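Local coordinates for Mlr6093 protein (Mesorhizobium loti, PDB 2QJ8) that probably acts as a zinc-dependent hydrolase of the succinylglutamate desuccinylase/aspartoacylase family, cleaving amide or ester bonds, at residues 153-167 and 191-205. Numbering follows the deposited sequence. Where two conformers were deposited one is given.
Sequences IISHPIADIDQMTKT and FDTLVHRQGKTFICT
Phe191 turns the edge of its ring to Ile158, whose CG2 lies near the ring plane 3.7 Å from CZ, while CB of His156 approaches CE2 obliquely. Four residues on, Val195 CG1 meets Ile158 CD1 tip to tip at 3.7 Å, and the ring of His196 slides past Ile158 CG2. Polar contacts take over where helix 190-197 ends. Gln163, its CG anti to the backbone N (chi1 -171°) and its chain extended, carries NE2 to two backbone carbonyls: Val195 O at 3.1 Å, nearly straight (172°), and Lys200 O at 3.0 Å, more bent. Both acceptors lie in the amide plane, and a water joins OE1 to His196 ND1. Shortened to an alanine here, the side chain could no longer reach either carbonyl, which would probably leave both without their shared donor and let the turn around Gly199 shift against helix 161-172. At Thr201 and Phe202 two waters bridge to Thr167 OG1, whose CG2 packs 3.7 Å from Phe202 O. Ile203 CG2 then touches Ile153 CD1, and Thr205 pairs antiparallel with Ile153 in a non-hydrogen-bonded pair. Within the catalytic domain, the helix-to-strand turn is thus tied to helix 161-172 by one carboxamide and ordered water, flanked by apolar contacts.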
ATOM      1  N   ILE A 153       6.499   1.077 -18.416  1.00 27.63           N
ATOM      2  CA  ILE A 153       7.736   1.799 -18.472  1.00 27.51           C
ATOM      3  C   ILE A 153       7.334   3.232 -18.781  1.00 29.67           C
ATOM      4  O   ILE A 153       6.511   3.434 -19.668  1.00 27.47           O
ATOM      5  CB  ILE A 153       8.666   1.267 -19.577  1.00 28.90           C
ATOM      6  CG1 ILE A 153       9.293  -0.064 -19.130  1.00 30.10           C
ATOM      7  CG2 ILE A 153       9.751   2.255 -19.872  1.00 27.96           C
ATOM      8  CD1 ILE A 153       9.904  -0.838 -20.220  1.00 23.63           C
ATOM      9  N   ILE A 154       7.870   4.196 -18.026  1.00 26.02           N
ATOM     10  CA  ILE A 154       7.655   5.623 -18.273  1.00 28.03           C
ATOM     11  C   ILE A 154       8.933   6.131 -18.925  1.00 30.05           C
ATOM     12  O   ILE A 154      10.013   5.987 -18.352  1.00 30.53           O
ATOM     13  CB  ILE A 154       7.403   6.462 -16.989  1.00 30.64           C
ATOM     14  CG1 ILE A 154       6.151   5.976 -16.256  1.00 27.07           C
ATOM     15  CG2 ILE A 154       7.278   7.989 -17.325  1.00 28.12           C
ATOM     16  CD1 ILE A 154       5.889   6.726 -14.969  1.00 31.26           C
ATOM     17  N   SER A 155       8.785   6.670 -20.130  1.00 29.85           N
ATOM     18  CA  SER A 155       9.836   7.200 -20.973  1.00 33.00           C
ATOM     19  C   SER A 155       9.755   8.718 -20.926  1.00 32.85           C
ATOM     20  O   SER A 155       8.726   9.289 -21.288  1.00 31.05           O
ATOM     21  CB  SER A 155       9.618   6.778 -22.446  1.00 34.11           C
ATOM     22  OG  SER A 155       9.734   5.378 -22.647  1.00 41.93           O
ATOM     23  N   HIS A 156      10.820   9.363 -20.473  1.00 31.38           N
ATOM     24  CA  HIS A 156      10.887  10.813 -20.416  1.00 32.72           C
ATOM     25  C   HIS A 156      11.489  11.358 -21.745  1.00 31.29           C
ATOM     26  O   HIS A 156      12.584  10.929 -22.133  1.00 29.70           O
ATOM     27  CB  HIS A 156      11.738  11.229 -19.210  1.00 32.83           C
ATOM     28  CG  HIS A 156      11.694  12.694 -18.931  1.00 33.92           C
ATOM     29  ND1 HIS A 156      12.219  13.633 -19.792  1.00 34.43           N
ATOM     30  CD2 HIS A 156      11.193  13.384 -17.883  1.00 32.35           C
ATOM     31  CE1 HIS A 156      12.041  14.837 -19.286  1.00 39.98           C
ATOM     32  NE2 HIS A 156      11.428  14.712 -18.125  1.00 35.39           N
ATOM     33  N   PRO A 157      10.759  12.221 -22.483  1.00 30.77           N
ATOM     34  CA  PRO A 157      11.306  12.819 -23.698  1.00 32.58           C
ATOM     35  C   PRO A 157      12.621  13.583 -23.509  1.00 33.17           C
ATOM     36  O   PRO A 157      12.780  14.300 -22.515  1.00 35.82           O
ATOM     37  CB  PRO A 157      10.202  13.785 -24.128  1.00 31.24           C
ATOM     38  CG  PRO A 157       8.990  13.191 -23.611  1.00 33.74           C
ATOM     39  CD  PRO A 157       9.348  12.611 -22.312  1.00 32.45           C
ATOM     40  N   ILE A 158      13.563  13.362 -24.422  1.00 32.50           N
ATOM     41  CA  ILE A 158      14.871  14.030 -24.416  1.00 31.69           C
ATOM     42  C   ILE A 158      15.202  14.547 -25.824  1.00 32.97           C
ATOM     43  O   ILE A 158      14.672  14.032 -26.824  1.00 34.15           O
ATOM     44  CB  ILE A 158      15.988  13.126 -23.826  1.00 33.15           C
ATOM     45  CG1 ILE A 158      16.250  11.889 -24.699  1.00 28.53           C
ATOM     46  CG2 ILE A 158      15.615  12.743 -22.352  1.00 29.72           C
ATOM     47  CD1 ILE A 158      17.509  11.142 -24.333  1.00 28.78           C
ATOM     48  N   ALA A 159      16.073  15.562 -25.884  1.00 30.72           N
ATOM     49  CA  ALA A 159      16.426  16.232 -27.135  1.00 28.54           C
ATOM     50  C   ALA A 159      17.275  15.404 -28.088  1.00 27.41           C
ATOM     51  O   ALA A 159      17.210  15.651 -29.301  1.00 25.35           O
ATOM     52  CB  ALA A 159      17.106  17.598 -26.855  1.00 26.99           C
ATOM     53  N   ASP A 160      18.067  14.460 -27.564  1.00 28.10           N
ATOM     54  CA  ASP A 160      18.899  13.586 -28.416  1.00 26.31           C
ATOM     55  C   ASP A 160      17.983  12.511 -29.038  1.00 26.70           C
ATOM     56  O   ASP A 160      17.581  11.550 -28.361  1.00 26.22           O
ATOM     57  CB  ASP A 160      20.045  12.978 -27.635  1.00 25.13           C
ATOM     58  CG  ASP A 160      21.043  12.324 -28.524  1.00 27.56           C
ATOM     59  OD1 ASP A 160      20.779  11.193 -28.948  1.00 25.11           O
ATOM     60  OD2 ASP A 160      22.088  12.953 -28.811  1.00 27.79           O
ATOM     61  N   ILE A 161      17.707  12.682 -30.332  1.00 24.22           N
ATOM     62  CA  ILE A 161      16.731  11.870 -31.076  1.00 25.48           C
ATOM     63  C   ILE A 161      17.095  10.383 -31.135  1.00 25.49           C
ATOM     64  O   ILE A 161      16.253   9.556 -30.848  1.00 25.87           O
ATOM     65  CB  ILE A 161      16.486  12.413 -32.500  1.00 24.66           C
ATOM     66  CG1 ILE A 161      15.938  13.853 -32.466  1.00 27.57           C
ATOM     67  CG2 ILE A 161      15.489  11.518 -33.239  1.00 30.09           C
ATOM     68  CD1 ILE A 161      16.075  14.613 -33.804  1.00 24.37           C
ATOM     69  N   ASP A 162      18.333  10.049 -31.494  1.00 26.68           N
ATOM     70  CA  ASP A 162      18.766   8.636 -31.507  1.00 28.43           C
ATOM     71  C   ASP A 162      18.682   7.966 -30.150  1.00 27.97           C
ATOM     72  O   ASP A 162      18.213   6.840 -30.046  1.00 28.03           O
ATOM     73  CB  ASP A 162      20.202   8.491 -32.016  1.00 30.00           C
ATOM     74  CG  ASP A 162      20.332   8.779 -33.479  1.00 29.75           C
ATOM     75  OD1 ASP A 162      19.293   8.941 -34.170  1.00 35.65           O
ATOM     76  OD2 ASP A 162      21.487   8.844 -33.944  1.00 33.79           O
ATOM     77  N   GLN A 163      19.132   8.651 -29.112  1.00 27.60           N
ATOM     78  CA  GLN A 163      19.080   8.076 -27.778  1.00 28.74           C
ATOM     79  C   GLN A 163      17.644   7.826 -27.353  1.00 28.46           C
ATOM     80  O   GLN A 163      17.358   6.784 -26.754  1.00 28.19           O
ATOM     81  CB  GLN A 163      19.789   8.980 -26.773  1.00 28.89           C
ATOM     82  CG  GLN A 163      19.963   8.360 -25.412  1.00 31.37           C
ATOM     83  CD  GLN A 163      20.616   9.275 -24.423  1.00 27.31           C
ATOM     84  OE1 GLN A 163      20.685  10.503 -24.614  1.00 28.25           O
ATOM     85  NE2 GLN A 163      21.091   8.688 -23.334  1.00 24.87           N
HETATM   86  N   MSE A 164      16.757   8.783 -27.659  1.00 27.46           N
HETATM   87  CA  MSE A 164      15.346   8.651 -27.306  0.50 27.74           C
HETATM   88  C   MSE A 164      14.724   7.496 -28.077  1.00 28.00           C
HETATM   89  O   MSE A 164      14.032   6.678 -27.484  1.00 27.25           O
HETATM   90  CB  MSE A 164      14.565   9.948 -27.551  0.50 28.38           C
HETATM   91  CG  MSE A 164      13.071   9.863 -27.184  0.50 27.68           C
HETATM   92 SE   MSE A 164      12.127  11.554 -27.271  0.37 26.43          SE
HETATM   93  CE  MSE A 164      12.623  12.160 -29.066  0.50 33.56           C
ATOM     94  N   THR A 165      14.990   7.428 -29.369  1.00 29.16           N
ATOM     95  CA  THR A 165      14.471   6.360 -30.231  1.00 32.49           C
ATOM     96  C   THR A 165      14.932   4.964 -29.779  1.00 31.49           C
ATOM     97  O   THR A 165      14.129   4.021 -29.718  1.00 28.86           O
ATOM     98  CB  THR A 165      14.911   6.592 -31.686  1.00 33.11           C
ATOM     99  OG1 THR A 165      14.617   7.941 -32.058  1.00 29.97           O
ATOM    100  CG2 THR A 165      14.205   5.633 -32.638  1.00 34.84           C
ATOM    101  N   LYS A 166      16.220   4.837 -29.483  1.00 29.94           N
ATOM    102  CA  LYS A 166      16.768   3.580 -29.012  1.00 32.04           C
ATOM    103  C   LYS A 166      16.124   3.154 -27.698  1.00 31.78           C
ATOM    104  O   LYS A 166      15.683   2.012 -27.574  1.00 28.59           O
ATOM    105  CB  LYS A 166      18.276   3.687 -28.819  1.00 33.59           C
ATOM    106  CG  LYS A 166      18.994   2.390 -28.375  1.00 35.83           C
ATOM    107  CD  LYS A 166      20.478   2.663 -28.259  1.00 35.50           C
ATOM    108  CE  LYS A 166      21.259   1.457 -27.830  1.00 44.15           C
ATOM    109  NZ  LYS A 166      22.700   1.835 -27.697  1.00 41.40           N
ATOM    110  N   THR A 167      16.087   4.064 -26.726  1.00 30.61           N
ATOM    111  CA  THR A 167      15.541   3.751 -25.407  1.00 31.36           C
ATOM    112  C   THR A 167      14.053   3.412 -25.475  1.00 30.09           C
ATOM    113  O   THR A 167      13.638   2.453 -24.845  1.00 30.82           O
ATOM    114  CB  THR A 167      15.785   4.876 -24.378  1.00 29.44           C
ATOM    115  OG1 THR A 167      17.199   5.001 -24.142  1.00 31.06           O
ATOM    116  CG2 THR A 167      15.070   4.563 -23.059  1.00 31.25           C
ATOM    117  N   PHE A 191      18.771   9.904 -13.444  1.00 37.29           N
ATOM    118  CA  PHE A 191      18.387  10.120 -14.832  1.00 36.01           C
ATOM    119  C   PHE A 191      19.422  10.992 -15.516  1.00 33.58           C
ATOM    120  O   PHE A 191      19.980  10.596 -16.530  1.00 33.17           O
ATOM    121  CB  PHE A 191      16.996  10.754 -14.938  1.00 36.86           C
ATOM    122  CG  PHE A 191      16.506  10.895 -16.354  1.00 33.14           C
ATOM    123  CD1 PHE A 191      16.941  11.941 -17.171  1.00 33.11           C
ATOM    124  CD2 PHE A 191      15.622   9.960 -16.878  1.00 32.16           C
ATOM    125  CE1 PHE A 191      16.496  12.058 -18.475  1.00 29.65           C
ATOM    126  CE2 PHE A 191      15.176  10.070 -18.181  1.00 30.90           C
ATOM    127  CZ  PHE A 191      15.610  11.122 -18.981  1.00 31.64           C
ATOM    128  N   ASP A 192      19.675  12.173 -14.965  1.00 32.25           N
ATOM    129  CA  ASP A 192      20.686  13.073 -15.531  1.00 34.43           C
ATOM    130  C   ASP A 192      22.047  12.427 -15.670  1.00 31.51           C
ATOM    131  O   ASP A 192      22.737  12.633 -16.653  1.00 30.36           O
ATOM    132  CB  ASP A 192      20.852  14.326 -14.675  1.00 37.40           C
ATOM    133  CG  ASP A 192      19.742  15.338 -14.878  1.00 42.42           C
ATOM    134  OD1 ASP A 192      18.840  15.119 -15.722  1.00 50.64           O
ATOM    135  OD2 ASP A 192      19.771  16.361 -14.162  1.00 44.10           O
ATOM    136  N   THR A 193      22.420  11.629 -14.684  1.00 31.27           N
ATOM    137  CA  THR A 193      23.716  10.943 -14.692  1.00 30.69           C
ATOM    138  C   THR A 193      23.856   9.929 -15.820  1.00 25.60           C
ATOM    139  O   THR A 193      24.762  10.023 -16.630  1.00 25.14           O
ATOM    140  CB  THR A 193      23.979  10.263 -13.302  1.00 29.70           C
ATOM    141  OG1 THR A 193      24.181  11.303 -12.347  1.00 33.46           O
ATOM    142  CG2 THR A 193      25.229   9.397 -13.344  1.00 30.44           C
ATOM    143  N   LEU A 194      22.904   9.020 -15.908  1.00 25.12           N
ATOM    144  CA  LEU A 194      22.954   7.941 -16.888  1.00 27.57           C
ATOM    145  C   LEU A 194      22.624   8.360 -18.300  1.00 26.31           C
ATOM    146  O   LEU A 194      23.306   7.983 -19.251  1.00 28.39           O
ATOM    147  CB  LEU A 194      22.028   6.802 -16.478  1.00 27.51           C
ATOM    148  CG  LEU A 194      22.462   5.868 -15.347  1.00 33.11           C
ATOM    149  CD1 LEU A 194      23.226   6.582 -14.269  1.00 43.48           C
ATOM    150  CD2 LEU A 194      21.209   5.188 -14.824  1.00 33.57           C
ATOM    151  N   VAL A 195      21.552   9.107 -18.427  1.00 25.31           N
ATOM    152  CA  VAL A 195      21.081   9.592 -19.719  1.00 25.92           C
ATOM    153  C   VAL A 195      21.919  10.739 -20.276  1.00 25.05           C
ATOM    154  O   VAL A 195      22.541  10.601 -21.328  1.00 27.34           O
ATOM    155  CB  VAL A 195      19.585  10.028 -19.644  1.00 25.69           C
ATOM    156  CG1 VAL A 195      19.079  10.604 -20.998  1.00 24.01           C
ATOM    157  CG2 VAL A 195      18.728   8.853 -19.170  1.00 23.93           C
ATOM    158  N   HIS A 196      21.944  11.872 -19.591  1.00 26.37           N
ATOM    159  CA  HIS A 196      22.596  13.037 -20.165  1.00 28.05           C
ATOM    160  C   HIS A 196      24.110  13.015 -20.069  1.00 28.26           C
ATOM    161  O   HIS A 196      24.794  13.246 -21.071  1.00 29.43           O
ATOM    162  CB  HIS A 196      22.050  14.354 -19.589  1.00 29.65           C
ATOM    163  CG  HIS A 196      20.590  14.570 -19.845  1.00 32.67           C
ATOM    164  ND1 HIS A 196      20.007  14.377 -21.080  1.00 36.70           N
ATOM    165  CD2 HIS A 196      19.598  14.981 -19.023  1.00 30.20           C
ATOM    166  CE1 HIS A 196      18.715  14.636 -20.999  1.00 36.12           C
ATOM    167  NE2 HIS A 196      18.440  15.007 -19.760  1.00 31.87           N
ATOM    168  N   ARG A 197      24.634  12.754 -18.881  1.00 27.26           N
ATOM    169  CA  ARG A 197      26.084  12.765 -18.686  1.00 29.33           C
ATOM    170  C   ARG A 197      26.776  11.574 -19.370  1.00 29.00           C
ATOM    171  O   ARG A 197      27.799  11.774 -20.017  1.00 26.63           O
ATOM    172  CB  ARG A 197      26.409  12.843 -17.192  1.00 31.22           C
ATOM    173  CG  ARG A 197      27.864  12.674 -16.775  1.00 38.12           C
ATOM    174  CD  ARG A 197      28.670  13.881 -16.923  1.00 47.27           C
ATOM    175  NE  ARG A 197      28.292  14.896 -15.941  1.00 57.14           N
ATOM    176  CZ  ARG A 197      28.988  16.001 -15.678  1.00 56.62           C
ATOM    177  NH1 ARG A 197      30.149  16.268 -16.295  1.00 60.69           N
ATOM    178  NH2 ARG A 197      28.519  16.849 -14.766  1.00 57.62           N
ATOM    179  N   GLN A 198      26.211  10.364 -19.239  1.00 28.68           N
ATOM    180  CA  GLN A 198      26.831   9.129 -19.745  1.00 28.99           C
ATOM    181  C   GLN A 198      26.302   8.581 -21.066  1.00 29.01           C
ATOM    182  O   GLN A 198      26.929   7.702 -21.636  1.00 30.69           O
ATOM    183  CB  GLN A 198      26.793   8.044 -18.671  1.00 28.18           C
ATOM    184  CG  GLN A 198      27.605   8.431 -17.456  1.00 30.04           C
ATOM    185  CD  GLN A 198      27.644   7.375 -16.402  1.00 34.21           C
ATOM    186  OE1 GLN A 198      27.256   6.216 -16.615  1.00 33.26           O
ATOM    187  NE2 GLN A 198      28.120   7.764 -15.244  1.00 32.04           N
ATOM    188  N   GLY A 199      25.166   9.073 -21.541  1.00 28.20           N
ATOM    189  CA  GLY A 199      24.645   8.660 -22.831  1.00 29.23           C
ATOM    190  C   GLY A 199      24.264   7.206 -22.912  1.00 32.14           C
ATOM    191  O   GLY A 199      24.434   6.574 -23.957  1.00 36.16           O
ATOM    192  N   LYS A 200      23.725   6.690 -21.811  1.00 32.15           N
ATOM    193  CA  LYS A 200      23.333   5.304 -21.673  1.00 30.32           C
ATOM    194  C   LYS A 200      21.818   5.100 -21.775  1.00 30.07           C
ATOM    195  O   LYS A 200      21.000   6.063 -21.816  1.00 28.78           O
ATOM    196  CB  LYS A 200      23.904   4.752 -20.341  1.00 30.08           C
ATOM    197  CG  LYS A 200      25.448   4.602 -20.391  1.00 29.22           C
ATOM    198  CD  LYS A 200      26.065   4.132 -19.064  1.00 34.03           C
ATOM    199  CE  LYS A 200      27.605   4.096 -19.157  1.00 32.08           C
ATOM    200  NZ  LYS A 200      28.218   3.723 -17.845  1.00 29.94           N
ATOM    201  N   THR A 201      21.461   3.826 -21.894  1.00 30.57           N
ATOM    202  CA  THR A 201      20.061   3.384 -21.948  1.00 28.89           C
ATOM    203  C   THR A 201      19.607   3.213 -20.515  1.00 27.92           C
ATOM    204  O   THR A 201      20.186   2.435 -19.780  1.00 27.01           O
ATOM    205  CB  THR A 201      19.931   2.087 -22.717  1.00 29.17           C
ATOM    206  OG1 THR A 201      20.364   2.339 -24.049  1.00 29.26           O
ATOM    207  CG2 THR A 201      18.448   1.566 -22.721  1.00 22.73           C
ATOM    208  N   PHE A 202      18.655   4.037 -20.077  1.00 29.35           N
ATOM    209  CA  PHE A 202      18.118   3.947 -18.732  1.00 27.93           C
ATOM    210  C   PHE A 202      16.634   3.624 -18.845  1.00 27.84           C
ATOM    211  O   PHE A 202      15.887   4.406 -19.448  1.00 27.13           O
ATOM    212  CB  PHE A 202      18.347   5.260 -18.002  1.00 27.38           C
ATOM    213  CG  PHE A 202      17.836   5.287 -16.583  1.00 30.06           C
ATOM    214  CD1 PHE A 202      18.068   4.218 -15.698  1.00 35.08           C
ATOM    215  CD2 PHE A 202      17.191   6.419 -16.095  1.00 34.69           C
ATOM    216  CE1 PHE A 202      17.630   4.248 -14.388  1.00 30.33           C
ATOM    217  CE2 PHE A 202      16.750   6.468 -14.761  1.00 36.05           C
ATOM    218  CZ  PHE A 202      16.966   5.370 -13.907  1.00 35.03           C
ATOM    219  N   ILE A 203      16.232   2.483 -18.273  1.00 27.57           N
ATOM    220  CA  ILE A 203      14.854   1.972 -18.318  1.00 26.16           C
ATOM    221  C   ILE A 203      14.291   1.837 -16.898  1.00 29.37           C
ATOM    222  O   ILE A 203      14.924   1.275 -16.017  1.00 26.08           O
ATOM    223  CB  ILE A 203      14.785   0.666 -19.159  1.00 28.05           C
ATOM    224  CG1 ILE A 203      15.066   1.009 -20.627  1.00 30.82           C
ATOM    225  CG2 ILE A 203      13.442   0.033 -19.094  1.00 22.33           C
ATOM    226  CD1 ILE A 203      15.145  -0.186 -21.498  1.00 29.79           C
ATOM    227  N   CYS A 204      13.111   2.433 -16.693  1.00 32.68           N
ATOM    228  CA  CYS A 204      12.448   2.465 -15.411  0.50 33.00           C
ATOM    229  C   CYS A 204      11.085   1.769 -15.506  1.00 31.56           C
ATOM    230  O   CYS A 204      10.188   2.285 -16.169  1.00 31.07           O
ATOM    231  CB  CYS A 204      12.311   3.936 -15.029  0.50 33.89           C
ATOM    232  SG  CYS A 204      11.843   4.227 -13.369  0.50 40.05           S
ATOM    233  N   THR A 205      10.954   0.609 -14.863  1.00 32.05           N
ATOM    234  CA  THR A 205       9.697  -0.146 -14.844  1.00 33.95           C
ATOM    235  C   THR A 205       8.967   0.334 -13.592  1.00 32.01           C
ATOM    236  O   THR A 205       9.588   0.502 -12.559  1.00 35.33           O
ATOM    237  CB  THR A 205       9.926  -1.636 -14.806  1.00 31.79           C
ATOM    238  OG1 THR A 205      10.643  -1.943 -13.627  1.00 42.53           O
ATOM    239  CG2 THR A 205      10.749  -2.089 -16.018  1.00 31.49           C
TER
HETATM  240  O   HOH W   1      12.175   4.575 -18.388  1.00 27.29           O
HETATM  241  O   HOH W   2      20.438  13.098 -23.605  1.00 19.30           O
HETATM  242  O   HOH W   3      18.165   6.252 -21.972  1.00 22.21           O
HETATM  243  O   HOH W   4      19.579   4.609 -25.403  1.00 25.16           O